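Local coordinates for protein TetR family transcriptional regulator (Clostridium perfringens, PDB 6AZH) that probably regulates transcription as a dimer of the TetR family, with a DNA-binding helix-turn-helix domain and a putative role in fatty acid metabolism, at residues Lys84-Phe87 and Lys88-Phe91; Ser153-Gly156 and Ser157-Thr161. All coordinates share one frame; numbering follows the deposited sequence.

Contact 1 of 2, residues Lys84-Phe87 and Lys88-Phe91; sequences KKLF and KMQF
Leu86 O accepts the N-H of Gln90 at 2.9 Å, with the donor nearly in line with the carbonyl bond. The Gln90 side chain leans back over the same turn, bringing its CG to 3.3 Å from Leu86 O. Beyond CG the chain runs extended and slants across Leu86, whose CD1 lies 3.7 Å from Gln90 CD and 3.6 Å from OE1. Tyr125 of helix 113-138 hydrogen-bonds that amide oxygen, tying the end of Gln90 to a neighbouring helix. Met89, a selenomethionine, gives its N to Lys85 O at 2.9 Å; bends at chi2 and chi3 (-82° and -81°) fold the chain so that CE rests 4.0 Å from Leu86 CD1. This is the regular i to i+4 pattern of an alpha-helix, here within helix 79-96 of the TetR-type C-terminal domain. At the next residue, Phe91 N reaches Phe87 O at 3.2 Å, while CD2 of the Phe91 ring approaches the same oxygen obliquely at 3.1 Å. Leu86 and Met89 pack against helices 50-74 and 113-138, and Phe91 against helices 147-165 and 174-187. Lys85 and Lys88 lie on the exposed flank, Lys85 in a salt bridge with Asp77 and Lys88 in one with Glu92.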
ATOM      1  N   LYS A  84     -20.399   4.605   4.738  1.00 16.45           N
ATOM      2  CA  LYS A  84     -20.788   3.682   3.677  1.00 17.91           C
ATOM      3  C   LYS A  84     -20.606   4.318   2.301  1.00 18.85           C
ATOM      4  O   LYS A  84     -20.107   3.668   1.373  1.00 19.26           O
ATOM      5  CB  LYS A  84     -22.227   3.221   3.892  1.00 18.02           C
ATOM      6  CG  LYS A  84     -22.368   2.300   5.110  1.00 16.81           C
ATOM      7  CD  LYS A  84     -23.841   2.219   5.521  1.00 16.57           C
ATOM      8  CE  LYS A  84     -24.076   1.375   6.758  1.00 18.94           C
ATOM      9  NZ  LYS A  84     -25.558   1.251   6.926  1.00 20.80           N
ATOM     10  N   LYS A  85     -20.953   5.602   2.167  1.00 16.75           N
ATOM     11  CA  LYS A  85     -20.775   6.288   0.888  1.00 17.52           C
ATOM     12  C   LYS A  85     -19.299   6.542   0.593  1.00 19.76           C
ATOM     13  O   LYS A  85     -18.904   6.573  -0.577  1.00 18.73           O
ATOM     14  CB  LYS A  85     -21.570   7.599   0.869  1.00 20.66           C
ATOM     15  CG  LYS A  85     -23.095   7.372   0.722  1.00 20.45           C
ATOM     16  CD  LYS A  85     -23.946   8.635   0.908  1.00 23.32           C
ATOM     17  CE  LYS A  85     -25.388   8.369   0.453  1.00 27.98           C
ATOM     18  NZ  LYS A  85     -26.284   9.540   0.673  1.00 32.03           N
ATOM     19  N   LEU A  86     -18.479   6.709   1.634  1.00 20.43           N
ATOM     20  CA  LEU A  86     -17.039   6.875   1.446  1.00 17.22           C
ATOM     21  C   LEU A  86     -16.417   5.636   0.808  1.00 20.77           C
ATOM     22  O   LEU A  86     -15.638   5.742  -0.151  1.00 20.53           O
ATOM     23  CB  LEU A  86     -16.383   7.186   2.797  1.00 19.40           C
ATOM     24  CG  LEU A  86     -14.850   7.065   2.816  1.00 22.22           C
ATOM     25  CD1 LEU A  86     -14.266   8.216   2.056  1.00 17.61           C
ATOM     26  CD2 LEU A  86     -14.325   7.060   4.258  1.00 19.62           C
ATOM     27  N   PHE A  87     -16.764   4.444   1.316  1.00 21.05           N
ATOM     28  CA  PHE A  87     -16.176   3.221   0.781  1.00 20.74           C
ATOM     29  C   PHE A  87     -16.546   3.044  -0.681  1.00 21.01           C
ATOM     30  O   PHE A  87     -15.695   2.703  -1.511  1.00 20.34           O
ATOM     31  CB  PHE A  87     -16.630   2.004   1.594  1.00 18.72           C
ATOM     32  CG  PHE A  87     -16.327   2.101   3.047  1.00 19.00           C
ATOM     33  CD1 PHE A  87     -15.220   2.797   3.499  1.00 25.33           C
ATOM     34  CD2 PHE A  87     -17.174   1.512   3.979  1.00 17.52           C
ATOM     35  CE1 PHE A  87     -14.953   2.899   4.854  1.00 25.31           C
ATOM     36  CE2 PHE A  87     -16.907   1.603   5.337  1.00 23.28           C
ATOM     37  CZ  PHE A  87     -15.795   2.292   5.772  1.00 22.39           C
ATOM     38  N   LYS A  88     -17.808   3.313  -1.020  1.00 17.93           N
ATOM     39  CA  LYS A  88     -18.257   3.182  -2.397  1.00 19.18           C
ATOM     40  C   LYS A  88     -17.535   4.172  -3.301  1.00 17.42           C
ATOM     41  O   LYS A  88     -17.012   3.795  -4.355  1.00 18.52           O
ATOM     42  CB  LYS A  88     -19.768   3.391  -2.470  1.00 22.10           C
ATOM     43  CG  LYS A  88     -20.314   3.453  -3.873  1.00 25.19           C
ATOM     44  CD  LYS A  88     -21.808   3.776  -3.830  1.00 34.34           C
ATOM     45  CE  LYS A  88     -22.519   3.268  -5.066  1.00 37.40           C
ATOM     46  NZ  LYS A  88     -21.951   3.844  -6.312  1.00 36.33           N
HETATM   47  N   MSE A  89     -17.481   5.441  -2.892  1.00 15.89           N
HETATM   48  CA  MSE A  89     -16.810   6.485  -3.667  1.00 20.10           C
HETATM   49  C   MSE A  89     -15.327   6.139  -3.912  1.00 19.69           C
HETATM   50  O   MSE A  89     -14.840   6.275  -5.040  1.00 19.39           O
HETATM   51  CB  MSE A  89     -16.936   7.838  -2.949  1.00 21.82           C
HETATM   52  CG  MSE A  89     -16.251   9.033  -3.639  1.00 22.00           C
HETATM   53 SE   MSE A  89     -14.307   9.142  -3.267  1.00 29.74          SE
HETATM   54  CE  MSE A  89     -14.373   9.998  -1.509  1.00 20.92           C
ATOM     55  N   GLN A  90     -14.624   5.685  -2.866  1.00 19.37           N
ATOM     56  CA  GLN A  90     -13.174   5.480  -2.982  1.00 21.74           C
ATOM     57  C   GLN A  90     -12.848   4.325  -3.913  1.00 18.96           C
ATOM     58  O   GLN A  90     -11.914   4.415  -4.719  1.00 16.86           O
ATOM     59  CB  GLN A  90     -12.544   5.213  -1.611  1.00 22.45           C
ATOM     60  CG  GLN A  90     -12.483   6.404  -0.696  1.00 22.31           C
ATOM     61  CD  GLN A  90     -11.584   6.178   0.516  1.00 22.85           C
ATOM     62  OE1 GLN A  90     -10.978   7.118   1.021  1.00 27.75           O
ATOM     63  NE2 GLN A  90     -11.491   4.934   0.976  1.00 20.15           N
ATOM     64  N   PHE A  91     -13.593   3.223  -3.804  1.00 18.66           N
ATOM     65  CA  PHE A  91     -13.302   2.073  -4.646  1.00 19.71           C
ATOM     66  C   PHE A  91     -13.693   2.336  -6.091  1.00 21.00           C
ATOM     67  O   PHE A  91     -12.986   1.905  -7.013  1.00 20.97           O
ATOM     68  CB  PHE A  91     -14.007   0.832  -4.108  1.00 19.27           C
ATOM     69  CG  PHE A  91     -13.346   0.247  -2.886  1.00 24.87           C
ATOM     70  CD1 PHE A  91     -12.028  -0.174  -2.938  1.00 23.47           C
ATOM     71  CD2 PHE A  91     -14.046   0.117  -1.694  1.00 25.94           C
ATOM     72  CE1 PHE A  91     -11.410  -0.711  -1.828  1.00 23.74           C
ATOM     73  CE2 PHE A  91     -13.443  -0.423  -0.574  1.00 25.18           C
ATOM     74  CZ  PHE A  91     -12.120  -0.840  -0.640  1.00 24.70           C
TER

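Contact 2 of 2, residues Ser153-Gly156 and Ser157-Thr161; sequences SLFG and SLIST
Ser157 OG donates to Leu154 O at 2.8 Å, a side-chain bond back to the preceding turn of the helix. It is placed there by chi1 of 75°, which sets the hydroxyl between the backbone N and the carbonyl carbon. Leu158 N stays 4.2 Å from Leu154 O and bonds Phe155 O instead, at 2.9 Å and from above the carbonyl plane. The helix therefore tightens here into a 3-10-like i to i+3 link, with the serine hydroxyl serving a carbonyl whose i+4 amide lies too far for a bond. Gly156 O takes Ser160 N at 3.1 Å, nearly straight, and Ile159 N only weakly. These turns belong to helix 147-165, part of the helical C-terminal domain through which TetR-family proteins pair. Packing is dense on the Phe155 side: Leu158 CD1 meets ring atom CE1 at 4.0 Å with the two side chains crossing at about a right angle, and Ile159 CD1 comes within 4.1 Å of CE2. Helices 98-106 and 113-138 also press on this phenylalanine, and Ile159 packs on Ile159 of the second subunit. Ser153 marks the less buried side: its CA–CB bond leads away from residues 157-161, OG bonds Leu149 O weakly, and the residue still touches Ile181 of the second subunit, while its O bonds Ser157 N at 3.0 Å. Further on, Ser157 O is held twice by Thr161, through N and through OG1, the latter at 2.6 Å.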
ATOM      1  N   SER A 153      -6.227   3.186   8.261  1.00 18.63           N
ATOM      2  CA  SER A 153      -6.676   1.855   7.876  1.00 18.76           C
ATOM      3  C   SER A 153      -7.743   1.925   6.798  1.00 17.54           C
ATOM      4  O   SER A 153      -7.787   1.066   5.910  1.00 20.14           O
ATOM      5  CB  SER A 153      -7.216   1.097   9.099  1.00 19.07           C
ATOM      6  OG  SER A 153      -6.141   0.676   9.916  1.00 32.41           O
ATOM      7  N   LEU A 154      -8.633   2.921   6.874  1.00 17.27           N
ATOM      8  CA  LEU A 154      -9.677   3.048   5.861  1.00 19.66           C
ATOM      9  C   LEU A 154      -9.092   3.467   4.525  1.00 17.46           C
ATOM     10  O   LEU A 154      -9.500   2.955   3.477  1.00 20.36           O
ATOM     11  CB  LEU A 154     -10.745   4.048   6.302  1.00 15.89           C
ATOM     12  CG  LEU A 154     -11.466   3.731   7.605  1.00 22.19           C
ATOM     13  CD1 LEU A 154     -12.680   4.630   7.715  1.00 19.48           C
ATOM     14  CD2 LEU A 154     -11.838   2.265   7.636  1.00 23.29           C
ATOM     15  N   PHE A 155      -8.121   4.389   4.538  1.00 19.06           N
ATOM     16  CA  PHE A 155      -7.405   4.693   3.308  1.00 21.80           C
ATOM     17  C   PHE A 155      -6.614   3.479   2.828  1.00 23.10           C
ATOM     18  O   PHE A 155      -6.597   3.170   1.630  1.00 25.46           O
ATOM     19  CB  PHE A 155      -6.471   5.885   3.507  1.00 20.17           C
ATOM     20  CG  PHE A 155      -5.724   6.257   2.261  1.00 20.82           C
ATOM     21  CD1 PHE A 155      -6.352   6.987   1.262  1.00 22.26           C
ATOM     22  CD2 PHE A 155      -4.415   5.843   2.073  1.00 19.91           C
ATOM     23  CE1 PHE A 155      -5.676   7.310   0.094  1.00 22.98           C
ATOM     24  CE2 PHE A 155      -3.736   6.159   0.914  1.00 21.46           C
ATOM     25  CZ  PHE A 155      -4.365   6.899  -0.071  1.00 22.25           C
ATOM     26  N   GLY A 156      -5.971   2.767   3.758  1.00 24.25           N
ATOM     27  CA  GLY A 156      -5.163   1.609   3.426  1.00 25.59           C
ATOM     28  C   GLY A 156      -5.925   0.468   2.783  1.00 25.44           C
ATOM     29  O   GLY A 156      -5.315  -0.338   2.075  1.00 27.07           O
ATOM     30  N   SER A 157      -7.244   0.390   2.990  1.00 21.97           N
ATOM     31  CA  SER A 157      -8.048  -0.570   2.231  1.00 21.71           C
ATOM     32  C   SER A 157      -7.894  -0.369   0.722  1.00 26.00           C
ATOM     33  O   SER A 157      -7.994  -1.336  -0.042  1.00 23.27           O
ATOM     34  CB  SER A 157      -9.523  -0.489   2.630  1.00 25.40           C
ATOM     35  OG  SER A 157     -10.173   0.659   2.097  1.00 30.78           O
ATOM     36  N   LEU A 158      -7.645   0.867   0.275  1.00 22.22           N
ATOM     37  CA  LEU A 158      -7.387   1.091  -1.145  1.00 24.23           C
ATOM     38  C   LEU A 158      -6.097   0.425  -1.581  1.00 19.01           C
ATOM     39  O   LEU A 158      -5.989  -0.058  -2.715  1.00 18.34           O
ATOM     40  CB  LEU A 158      -7.303   2.580  -1.442  1.00 16.49           C
ATOM     41  CG  LEU A 158      -8.603   3.329  -1.182  1.00 22.30           C
ATOM     42  CD1 LEU A 158      -8.387   4.806  -1.416  1.00 23.08           C
ATOM     43  CD2 LEU A 158      -9.702   2.766  -2.080  1.00 24.23           C
ATOM     44  N   ILE A 159      -5.091   0.444  -0.711  1.00 20.23           N
ATOM     45  CA  ILE A 159      -3.781  -0.055  -1.094  1.00 19.27           C
ATOM     46  C   ILE A 159      -3.803  -1.568  -1.208  1.00 18.68           C
ATOM     47  O   ILE A 159      -3.358  -2.135  -2.211  1.00 16.80           O
ATOM     48  CB  ILE A 159      -2.707   0.421  -0.100  1.00 20.82           C
ATOM     49  CG1 ILE A 159      -2.761   1.948   0.012  1.00 30.42           C
ATOM     50  CG2 ILE A 159      -1.340  -0.074  -0.562  1.00 25.17           C
ATOM     51  CD1 ILE A 159      -1.709   2.572   0.912  1.00 30.27           C
ATOM     52  N   SER A 160      -4.316  -2.249  -0.178  1.00 18.77           N
ATOM     53  CA  SER A 160      -4.353  -3.704  -0.229  1.00 19.91           C
ATOM     54  C   SER A 160      -5.305  -4.192  -1.315  1.00 19.03           C
ATOM     55  O   SER A 160      -5.035  -5.213  -1.960  1.00 20.00           O
ATOM     56  CB  SER A 160      -4.735  -4.274   1.144  1.00 16.76           C
ATOM     57  OG  SER A 160      -5.972  -3.764   1.578  1.00 22.42           O
ATOM     58  N   THR A 161      -6.388  -3.458  -1.572  1.00 17.85           N
ATOM     59  CA  THR A 161      -7.290  -3.845  -2.654  1.00 18.48           C
ATOM     60  C   THR A 161      -6.640  -3.628  -4.016  1.00 22.08           C
ATOM     61  O   THR A 161      -6.833  -4.432  -4.932  1.00 21.08           O
ATOM     62  CB  THR A 161      -8.610  -3.081  -2.550  1.00 22.08           C
ATOM     63  OG1 THR A 161      -9.179  -3.336  -1.264  1.00 22.44           O
ATOM     64  CG2 THR A 161      -9.589  -3.541  -3.621  1.00 24.34           C
TER

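How the contacts relate
Contacts 1 and 2 come in that order along the chain, on helices 79-96 and 147-165, with helices 98-106 and 113-138 between them in sequence. Their centres lie about 12 Å apart within the same C-terminal domain, and the two helices touch directly. Phe91 of contact 1 packs against Ser157 and Thr161 of contact 2, with Phe91 CE1 at 3.5 Å from Thr161 OG1, and Gln90 leans on Leu158. The second subunit reaches contact 2 but not the segments of contact 1, which also borders helix 50-74. The packing of Phe91 and Gln90 thus links helix 79-96 to a helix that meets the second subunit.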